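Local coordinates for Tat pathway signal sequence domain protein (Parabacteroides merdae, PDB 4Q9A) that is a putative GDSL-like lipase of the SGNH hydrolase clan and probably hydrolyses ester bonds of lipids or other acylated substrates, at residues A[143-151]-A[182-191]; A[104-112]-A[161-169]. One frame throughout, in Å; residues are numbered along the deposited sequence.

Contact 1: A[143-151]-A[182-191]; sequences IVLCEPFTL and TIFVPFQSGF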
loop_
_atom_site.group_PDB
_atom_site.type_symbol
_atom_site.label_atom_id
_atom_site.label_comp_id
_atom_site.label_asym_id
_atom_site.label_seq_id
_atom_site.Cartn_x
_atom_site.Cartn_y
_atom_site.Cartn_z
ATOM N N ILE A 143 -15.709 -4.348 16.799
ATOM C CA ILE A 143 -15.412 -5.427 15.860
ATOM C C ILE A 143 -15.819 -5.031 14.412
ATOM O O ILE A 143 -16.885 -4.446 14.169
ATOM C CB ILE A 143 -16.056 -6.779 16.282
ATOM C CG1 ILE A 143 -15.767 -7.112 17.747
ATOM C CG2 ILE A 143 -15.594 -7.918 15.361
ATOM C CD1 ILE A 143 -16.564 -8.277 18.296
ATOM N N VAL A 144 -14.917 -5.368 13.473
ATOM C CA VAL A 144 -15.020 -5.252 12.029
ATOM C C VAL A 144 -14.993 -6.687 11.544
ATOM O O VAL A 144 -13.935 -7.314 11.559
ATOM C CB VAL A 144 -13.910 -4.382 11.360
ATOM C CG1 VAL A 144 -14.201 -4.181 9.886
ATOM C CG2 VAL A 144 -13.747 -3.043 12.044
ATOM N N LEU A 145 -16.167 -7.230 11.199
ATOM C CA LEU A 145 -16.297 -8.581 10.666
ATOM C C LEU A 145 -16.348 -8.486 9.145
ATOM O O LEU A 145 -17.174 -7.749 8.608
ATOM C CB LEU A 145 -17.522 -9.298 11.251
ATOM C CG LEU A 145 -17.581 -10.806 11.006
ATOM C CD1 LEU A 145 -16.471 -11.552 11.746
ATOM C CD2 LEU A 145 -18.931 -11.353 11.364
ATOM N N CYS A 146 -15.425 -9.181 8.462
ATOM C CA CYS A 146 -15.279 -9.166 7.004
ATOM C C CYS A 146 -15.974 -10.359 6.343
ATOM O O CYS A 146 -15.973 -11.477 6.890
ATOM C CB CYS A 146 -13.803 -9.132 6.630
ATOM S SG CYS A 146 -12.896 -7.705 7.277
ATOM N N GLU A 147 -16.529 -10.121 5.148
ATOM C CA GLU A 147 -17.216 -11.149 4.370
ATOM C C GLU A 147 -16.195 -12.099 3.709
ATOM O O GLU A 147 -15.375 -11.626 2.902
ATOM C CB GLU A 147 -18.140 -10.513 3.290
ATOM C CG GLU A 147 -19.063 -11.500 2.592
ATOM C CD GLU A 147 -19.976 -10.938 1.520
ATOM O OE1 GLU A 147 -19.571 -9.981 0.820
ATOM O OE2 GLU A 147 -21.093 -11.481 1.357
ATOM N N PRO A 148 -16.260 -13.435 3.987
ATOM C CA PRO A 148 -15.394 -14.384 3.247
ATOM C C PRO A 148 -15.813 -14.381 1.764
ATOM O O PRO A 148 -16.997 -14.152 1.476
ATOM C CB PRO A 148 -15.643 -15.719 3.944
ATOM C CG PRO A 148 -16.977 -15.584 4.564
ATOM C CD PRO A 148 -17.209 -14.141 4.872
ATOM N N PHE A 149 -14.860 -14.538 0.822
ATOM C CA PHE A 149 -15.149 -14.378 -0.608
ATOM C C PHE A 149 -14.369 -15.312 -1.532
ATOM O O PHE A 149 -13.377 -15.913 -1.121
ATOM C CB PHE A 149 -14.792 -12.921 -1.018
ATOM C CG PHE A 149 -13.339 -12.569 -0.737
ATOM C CD1 PHE A 149 -12.343 -12.847 -1.668
ATOM C CD2 PHE A 149 -12.959 -12.035 0.491
ATOM C CE1 PHE A 149 -10.997 -12.604 -1.373
ATOM C CE2 PHE A 149 -11.619 -11.778 0.778
ATOM C CZ PHE A 149 -10.645 -12.062 -0.158
ATOM N N THR A 150 -14.751 -15.311 -2.828
ATOM C CA THR A 150 -14.100 -16.039 -3.926
ATOM C C THR A 150 -14.314 -15.345 -5.272
ATOM O O THR A 150 -15.370 -14.744 -5.514
ATOM C CB THR A 150 -14.605 -17.489 -4.079
ATOM O OG1 THR A 150 -16.006 -17.464 -4.377
ATOM C CG2 THR A 150 -14.280 -18.391 -2.883
ATOM N N LEU A 151 -13.336 -15.511 -6.171
ATOM C CA LEU A 151 -13.381 -15.079 -7.554
ATOM C C LEU A 151 -13.532 -16.388 -8.390
ATOM O O LEU A 151 -12.628 -17.228 -8.406
ATOM C CB LEU A 151 -12.143 -14.235 -7.885
ATOM C CG LEU A 151 -12.106 -12.821 -7.229
ATOM C CD1 LEU A 151 -11.369 -12.832 -5.858
ATOM C CD2 LEU A 151 -11.461 -11.804 -8.161
ATOM N N THR A 182 -21.880 -5.475 14.674
ATOM C CA THR A 182 -20.524 -5.105 14.267
ATOM C C THR A 182 -20.541 -4.389 12.908
ATOM O O THR A 182 -21.596 -4.272 12.273
ATOM C CB THR A 182 -19.636 -6.366 14.176
ATOM O OG1 THR A 182 -19.996 -7.113 13.017
ATOM C CG2 THR A 182 -19.727 -7.243 15.402
ATOM N N ILE A 183 -19.358 -3.949 12.456
ATOM C CA ILE A 183 -19.205 -3.385 11.112
ATOM C C ILE A 183 -19.005 -4.602 10.184
ATOM O O ILE A 183 -18.376 -5.597 10.593
ATOM C CB ILE A 183 -18.068 -2.314 10.998
ATOM C CG1 ILE A 183 -18.335 -1.092 11.934
ATOM C CG2 ILE A 183 -17.779 -1.911 9.532
ATOM C CD1 ILE A 183 -18.943 0.137 11.329
ATOM N N PHE A 184 -19.583 -4.538 8.972
ATOM C CA PHE A 184 -19.480 -5.628 8.025
ATOM C C PHE A 184 -18.848 -5.147 6.689
ATOM O O PHE A 184 -19.360 -4.226 6.040
ATOM C CB PHE A 184 -20.856 -6.278 7.831
ATOM C CG PHE A 184 -20.809 -7.559 7.037
ATOM C CD1 PHE A 184 -20.229 -8.710 7.569
ATOM C CD2 PHE A 184 -21.320 -7.611 5.745
ATOM C CE1 PHE A 184 -20.164 -9.894 6.818
ATOM C CE2 PHE A 184 -21.256 -8.791 4.996
ATOM C CZ PHE A 184 -20.692 -9.931 5.543
ATOM N N VAL A 185 -17.707 -5.745 6.305
ATOM C CA VAL A 185 -17.049 -5.377 5.044
ATOM C C VAL A 185 -17.524 -6.399 3.979
ATOM O O VAL A 185 -17.225 -7.592 4.105
ATOM C CB VAL A 185 -15.496 -5.241 5.122
ATOM C CG1 VAL A 185 -14.977 -4.450 3.928
ATOM C CG2 VAL A 185 -15.044 -4.575 6.418
ATOM N N PRO A 186 -18.341 -5.969 2.980
ATOM C CA PRO A 186 -18.885 -6.932 2.002
ATOM C C PRO A 186 -17.961 -7.148 0.802
ATOM O O PRO A 186 -18.268 -6.721 -0.325
ATOM C CB PRO A 186 -20.214 -6.290 1.597
ATOM C CG PRO A 186 -19.995 -4.813 1.782
ATOM C CD PRO A 186 -18.830 -4.600 2.702
ATOM N N PHE A 187 -16.839 -7.836 1.048
ATOM C CA PHE A 187 -15.801 -8.096 0.054
ATOM C C PHE A 187 -16.325 -8.739 -1.231
ATOM O O PHE A 187 -15.886 -8.331 -2.301
ATOM C CB PHE A 187 -14.686 -8.952 0.644
ATOM C CG PHE A 187 -13.766 -8.253 1.622
ATOM C CD1 PHE A 187 -13.376 -6.933 1.417
ATOM C CD2 PHE A 187 -13.205 -8.944 2.683
ATOM C CE1 PHE A 187 -12.477 -6.308 2.280
ATOM C CE2 PHE A 187 -12.313 -8.312 3.555
ATOM C CZ PHE A 187 -11.950 -7.000 3.344
ATOM N N GLN A 188 -17.284 -9.680 -1.148
ATOM C CA GLN A 188 -17.842 -10.352 -2.321
ATOM C C GLN A 188 -18.443 -9.346 -3.318
ATOM O O GLN A 188 -18.094 -9.409 -4.497
ATOM C CB GLN A 188 -18.874 -11.433 -1.926
ATOM C CG GLN A 188 -19.173 -12.479 -3.006
ATOM C CD GLN A 188 -17.979 -13.328 -3.391
ATOM O OE1 GLN A 188 -17.654 -14.347 -2.755
ATOM N NE2 GLN A 188 -17.326 -12.944 -4.488
ATOM N N SER A 189 -19.271 -8.390 -2.842
ATOM C CA SER A 189 -19.908 -7.351 -3.671
ATOM C C SER A 189 -18.871 -6.556 -4.445
ATOM O O SER A 189 -19.070 -6.279 -5.640
ATOM C CB SER A 189 -20.714 -6.402 -2.800
ATOM O OG SER A 189 -21.463 -7.147 -1.856
ATOM N N GLY A 190 -17.762 -6.229 -3.758
ATOM C CA GLY A 190 -16.650 -5.489 -4.334
ATOM C C GLY A 190 -15.965 -6.264 -5.425
ATOM O O GLY A 190 -15.692 -5.716 -6.496
ATOM N N PHE A 191 -15.709 -7.553 -5.172
ATOM C CA PHE A 191 -15.034 -8.406 -6.148
ATOM C C PHE A 191 -15.972 -8.755 -7.309
ATOM O O PHE A 191 -15.530 -8.799 -8.466
ATOM C CB PHE A 191 -14.437 -9.652 -5.482
ATOM C CG PHE A 191 -13.091 -9.376 -4.831
ATOM C CD1 PHE A 191 -11.972 -9.067 -5.606
ATOM C CD2 PHE A 191 -12.939 -9.442 -3.445
ATOM C CE1 PHE A 191 -10.735 -8.802 -5.008
ATOM C CE2 PHE A 191 -11.693 -9.213 -2.847
ATOM C CZ PHE A 191 -10.602 -8.887 -3.636
#
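F191 lays CE2 over one face of the F149 ring in an offset stack, with centroids 5.0 Å apart and planes 27° from each other, and this marks the densely filled end of the contact. With CG placed between the backbone N and carbonyl carbon (chi1 58°), the F149 ring also meets F187, its CD2 lying 3.5 Å from F187 CB, while L151 CD1 makes a CH-pi contact over a face of F191. Flat rings suit this buried place, where M218 and L217 of helix 212-226 add apolar cover. F187 CE2 lies 3.5 Å from C146 CB, where a small side chain leaves room for the ring.

Upstream, 143-146 and 183-185 pair as parallel neighbours in the central sheet of this SGNH-type alpha/beta fold, with 183-185 at the edge; V185 N, for example, donates to L145 O over 3.1 Å. Where the strands end, side chains take over the bonding. Q188 grips T150 with both ends of its amide: OE1 accepts from T150 N at 3.1 Å, and NE2 gives to T150 O at 2.8 Å. The extended E147 lets OE1 receive Q188 N from above the carboxylate plane, a fitting place for an acid beside a helix start.

The edge side is looser. I183 leads its tip away from 143-151, T182 and F184 are partly exposed, and S189 faces solvent with little contact.

Contact 2: A[104-112]-A[161-169]; sequences GVNDYWHTL and KWYPMFDEF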
loop_
_atom_site.group_PDB
_atom_site.type_symbol
_atom_site.label_atom_id
_atom_site.label_comp_id
_atom_site.label_asym_id
_atom_site.label_seq_id
_atom_site.Cartn_x
_atom_site.Cartn_y
_atom_site.Cartn_z
ATOM N N GLY A 104 -13.380 -17.869 7.177
ATOM C CA GLY A 104 -14.455 -18.616 6.550
ATOM C C GLY A 104 -14.128 -19.384 5.294
ATOM O O GLY A 104 -14.773 -20.400 5.016
ATOM N N VAL A 105 -13.169 -18.900 4.499
ATOM C CA VAL A 105 -12.836 -19.560 3.238
ATOM C C VAL A 105 -12.231 -20.958 3.502
ATOM O O VAL A 105 -12.583 -21.908 2.804
ATOM C CB VAL A 105 -11.953 -18.678 2.319
ATOM C CG1 VAL A 105 -10.504 -18.589 2.809
ATOM C CG2 VAL A 105 -12.020 -19.141 0.867
ATOM N N ASN A 106 -11.367 -21.082 4.524
ATOM C CA ASN A 106 -10.713 -22.348 4.873
ATOM C C ASN A 106 -11.711 -23.340 5.479
ATOM O O ASN A 106 -11.650 -24.537 5.185
ATOM C CB ASN A 106 -9.544 -22.104 5.814
ATOM C CG ASN A 106 -8.346 -21.515 5.121
ATOM O OD1 ASN A 106 -8.087 -21.778 3.945
ATOM N ND2 ASN A 106 -7.578 -20.712 5.838
ATOM N N ASP A 107 -12.678 -22.805 6.243
ATOM C CA ASP A 107 -13.780 -23.489 6.903
ATOM C C ASP A 107 -14.687 -24.220 5.905
ATOM O O ASP A 107 -15.563 -25.011 6.307
ATOM C CB ASP A 107 -14.587 -22.460 7.693
ATOM C CG ASP A 107 -13.777 -21.803 8.778
ATOM O OD1 ASP A 107 -12.953 -20.915 8.447
ATOM O OD2 ASP A 107 -13.921 -22.211 9.946
ATOM N N TYR A 108 -14.491 -23.927 4.605
ATOM C CA TYR A 108 -15.174 -24.594 3.509
ATOM C C TYR A 108 -14.135 -25.326 2.650
ATOM O O TYR A 108 -14.242 -26.535 2.459
ATOM C CB TYR A 108 -16.022 -23.619 2.669
ATOM C CG TYR A 108 -16.759 -24.330 1.560
ATOM C CD1 TYR A 108 -17.897 -25.084 1.826
ATOM C CD2 TYR A 108 -16.275 -24.319 0.252
ATOM C CE1 TYR A 108 -18.554 -25.788 0.815
ATOM C CE2 TYR A 108 -16.916 -25.025 -0.766
ATOM C CZ TYR A 108 -18.069 -25.746 -0.483
ATOM O OH TYR A 108 -18.726 -26.430 -1.477
ATOM N N TRP A 109 -13.126 -24.592 2.148
ATOM C CA TRP A 109 -12.093 -25.117 1.262
ATOM C C TRP A 109 -11.402 -26.387 1.785
ATOM O O TRP A 109 -11.176 -27.319 1.009
ATOM C CB TRP A 109 -11.039 -24.039 1.002
ATOM C CG TRP A 109 -10.166 -24.279 -0.195
ATOM C CD1 TRP A 109 -10.397 -25.137 -1.234
ATOM C CD2 TRP A 109 -8.958 -23.581 -0.512
ATOM N NE1 TRP A 109 -9.390 -25.036 -2.164
ATOM C CE2 TRP A 109 -8.497 -24.079 -1.750
ATOM C CE3 TRP A 109 -8.229 -22.560 0.121
ATOM C CZ2 TRP A 109 -7.329 -23.607 -2.355
ATOM C CZ3 TRP A 109 -7.072 -22.092 -0.483
ATOM C CH2 TRP A 109 -6.639 -22.607 -1.708
ATOM N N HIS A 110 -11.080 -26.431 3.080
ATOM C CA HIS A 110 -10.373 -27.571 3.654
ATOM C C HIS A 110 -11.246 -28.838 3.723
ATOM O O HIS A 110 -10.705 -29.917 3.961
ATOM C CB HIS A 110 -9.778 -27.211 5.015
ATOM C CG HIS A 110 -8.642 -26.242 4.922
ATOM N ND1 HIS A 110 -7.928 -25.874 6.034
ATOM C CD2 HIS A 110 -8.130 -25.604 3.846
ATOM C CE1 HIS A 110 -7.012 -25.027 5.609
ATOM N NE2 HIS A 110 -7.092 -24.839 4.299
ATOM N N THR A 111 -12.576 -28.716 3.452
ATOM C CA THR A 111 -13.479 -29.875 3.374
ATOM C C THR A 111 -13.194 -30.581 2.055
ATOM O O THR A 111 -13.389 -31.792 1.938
ATOM C CB THR A 111 -14.971 -29.494 3.487
ATOM O OG1 THR A 111 -15.394 -28.854 2.278
ATOM C CG2 THR A 111 -15.291 -28.634 4.709
ATOM N N LEU A 112 -12.707 -29.805 1.070
ATOM C CA LEU A 112 -12.347 -30.293 -0.254
ATOM C C LEU A 112 -10.883 -30.733 -0.306
ATOM O O LEU A 112 -10.596 -31.774 -0.892
ATOM C CB LEU A 112 -12.596 -29.211 -1.340
ATOM C CG LEU A 112 -13.949 -28.467 -1.372
ATOM C CD1 LEU A 112 -13.887 -27.279 -2.310
ATOM C CD2 LEU A 112 -15.083 -29.380 -1.772
ATOM N N LYS A 161 -18.036 -27.559 -7.243
ATOM C CA LYS A 161 -17.580 -27.951 -5.904
ATOM C C LYS A 161 -17.671 -26.811 -4.877
ATOM O O LYS A 161 -17.337 -27.038 -3.713
ATOM C CB LYS A 161 -16.121 -28.479 -5.966
ATOM C CG LYS A 161 -15.919 -29.686 -6.889
ATOM C CD LYS A 161 -14.912 -30.685 -6.348
ATOM C CE LYS A 161 -14.816 -31.919 -7.223
ATOM N NZ LYS A 161 -15.593 -33.084 -6.684
ATOM N N TRP A 162 -18.150 -25.609 -5.279
ATOM C CA TRP A 162 -18.200 -24.459 -4.368
ATOM C C TRP A 162 -19.567 -23.825 -4.182
ATOM O O TRP A 162 -19.919 -23.474 -3.055
ATOM C CB TRP A 162 -17.249 -23.363 -4.862
ATOM C CG TRP A 162 -15.830 -23.591 -4.462
ATOM C CD1 TRP A 162 -14.940 -24.450 -5.035
ATOM C CD2 TRP A 162 -15.149 -22.975 -3.369
ATOM N NE1 TRP A 162 -13.743 -24.404 -4.370
ATOM C CE2 TRP A 162 -13.842 -23.508 -3.338
ATOM C CE3 TRP A 162 -15.512 -22.005 -2.416
ATOM C CZ2 TRP A 162 -12.892 -23.099 -2.397
ATOM C CZ3 TRP A 162 -14.576 -21.611 -1.476
ATOM C CH2 TRP A 162 -13.279 -22.144 -1.479
ATOM N N TYR A 163 -20.301 -23.602 -5.274
ATOM C CA TYR A 163 -21.566 -22.875 -5.235
ATOM C C TYR A 163 -22.762 -23.804 -5.455
ATOM O O TYR A 163 -22.652 -24.764 -6.228
ATOM C CB TYR A 163 -21.544 -21.730 -6.268
ATOM C CG TYR A 163 -20.207 -21.014 -6.310
ATOM C CD1 TYR A 163 -19.865 -20.072 -5.341
ATOM C CD2 TYR A 163 -19.250 -21.339 -7.269
ATOM C CE1 TYR A 163 -18.614 -19.451 -5.342
ATOM C CE2 TYR A 163 -17.997 -20.719 -7.285
ATOM C CZ TYR A 163 -17.684 -19.774 -6.319
ATOM O OH TYR A 163 -16.456 -19.154 -6.351
ATOM N N PRO A 164 -23.898 -23.580 -4.740
ATOM C CA PRO A 164 -24.202 -22.465 -3.811
ATOM C C PRO A 164 -23.762 -22.656 -2.356
ATOM O O PRO A 164 -23.986 -21.762 -1.539
ATOM C CB PRO A 164 -25.732 -22.395 -3.873
ATOM C CG PRO A 164 -26.158 -23.822 -4.085
ATOM C CD PRO A 164 -25.078 -24.448 -4.939
HETATM N N MSE A 165 -23.164 -23.813 -2.030
HETATM C CA MSE A 165 -22.718 -24.195 -0.682
HETATM C C MSE A 165 -22.020 -23.070 0.066
HETATM O O MSE A 165 -22.403 -22.754 1.196
HETATM C CB MSE A 165 -21.748 -25.384 -0.752
HETATM C CG MSE A 165 -22.396 -26.712 -1.097
HETATM SE SE MSE A 165 -22.867 -26.828 -2.966
HETATM C CE MSE A 165 -21.108 -27.027 -3.798
ATOM N N PHE A 166 -20.994 -22.473 -0.568
ATOM C CA PHE A 166 -20.180 -21.440 0.057
ATOM C C PHE A 166 -20.978 -20.158 0.369
ATOM O O PHE A 166 -20.665 -19.495 1.366
ATOM C CB PHE A 166 -18.921 -21.117 -0.767
ATOM C CG PHE A 166 -17.950 -20.199 -0.052
ATOM C CD1 PHE A 166 -17.233 -20.645 1.059
ATOM C CD2 PHE A 166 -17.779 -18.874 -0.468
ATOM C CE1 PHE A 166 -16.346 -19.792 1.724
ATOM C CE2 PHE A 166 -16.891 -18.022 0.199
ATOM C CZ PHE A 166 -16.181 -18.486 1.290
ATOM N N ASP A 167 -22.036 -19.843 -0.422
ATOM C CA ASP A 167 -22.882 -18.657 -0.207
ATOM C C ASP A 167 -23.504 -18.647 1.205
ATOM O O ASP A 167 -23.771 -17.574 1.746
ATOM C CB ASP A 167 -23.981 -18.558 -1.271
ATOM C CG ASP A 167 -23.506 -18.666 -2.718
ATOM O OD1 ASP A 167 -22.303 -18.376 -2.979
ATOM O OD2 ASP A 167 -24.347 -19.012 -3.602
ATOM N N GLU A 168 -23.674 -19.844 1.810
ATOM C CA GLU A 168 -24.217 -20.047 3.157
ATOM C C GLU A 168 -23.251 -19.539 4.212
ATOM O O GLU A 168 -23.691 -19.078 5.269
ATOM C CB GLU A 168 -24.552 -21.526 3.388
ATOM C CG GLU A 168 -25.787 -21.973 2.612
ATOM C CD GLU A 168 -27.033 -21.117 2.785
ATOM O OE1 GLU A 168 -27.427 -20.863 3.946
ATOM O OE2 GLU A 168 -27.607 -20.683 1.760
ATOM N N PHE A 169 -21.938 -19.596 3.904
ATOM C CA PHE A 169 -20.853 -19.111 4.755
ATOM C C PHE A 169 -20.864 -17.583 4.786
ATOM O O PHE A 169 -20.696 -16.992 5.850
ATOM C CB PHE A 169 -19.499 -19.655 4.277
ATOM C CG PHE A 169 -19.222 -21.080 4.717
ATOM C CD1 PHE A 169 -19.875 -22.151 4.120
ATOM C CD2 PHE A 169 -18.311 -21.346 5.730
ATOM C CE1 PHE A 169 -19.642 -23.459 4.544
ATOM C CE2 PHE A 169 -18.065 -22.660 6.144
ATOM C CZ PHE A 169 -18.732 -23.709 5.544
#
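Y108 enters among W162, M165, F166 and F169 and ends in a hydroxyl that donates to K161 O over 2.7 Å, approaching from above that carbonyl's plane. CG stands anti to the backbone N (chi1 -178°), which sends the ring out between the aromatic residues of 161-169. Y108 CD2 lies over a face of W162, 3.6 Å from W162 CE3, the two rings set obliquely. At the ring's base, Y108 CB sits over the face of F169, 4.0 Å from the ring centroid, and the tyrosine ring turns its edge to that same phenylalanine with planes 70° apart. F166 CD1 comes to 3.6 Å from Y108 CB, while the selenomethionine M165 lays its CB beside the phenol. Replacing Y108 by an alanine would probably leave K161 O without this donor and open a gap between W162 and F169.

W109 forms the next layer, its CD1 3.4 Å from W162 CZ2, and L112 brings CD1 near the indole NE1. V105 CG2 abuts the edge of W162, a place for a compact branched residue. Further out, G104 takes backbone angles at which a CB would jam against the preceding carbonyl, and its own O lies at the edge of F166. D107 OD2 accepts from V80 N, tying this helical turn to V80, and T111 OG1 bonds back to Y108 O.

The sequence 104-107 matches the GxND block of SGNH hydrolases, whose asparagine commonly serves the oxyanion hole; N106 makes a weak hydrogen bond to the phosphoserine at position 28. Beside that polar end, the contact relies on ring shape and one hydroxyl bond, which suggests that apolar contact supplies most of the hold and the hydrogen bond fixes mainly the hydroxyl end.

How the contacts relate
From the N terminus, the segments come in the order 104-112, 143-151, 161-169 and 182-191, so the loops closed by contacts 2 and 1 cross. Contact 2 closes the longer one, bringing helix 106-113 to the turn between helices 159-162 and 167-179 after the chain has run through helix 120-137 and strand 142-146. Contact 1 closes the other, joining strand 142-146 to edge strand 183-185 once helix 167-179 has been passed. The two meet directly: T150 OG1 and Y163 OH are probably hydrogen-bonded, and P148 packs on F166. The sheet's C-terminal strand ends are thereby tied to the helical segments beyond them.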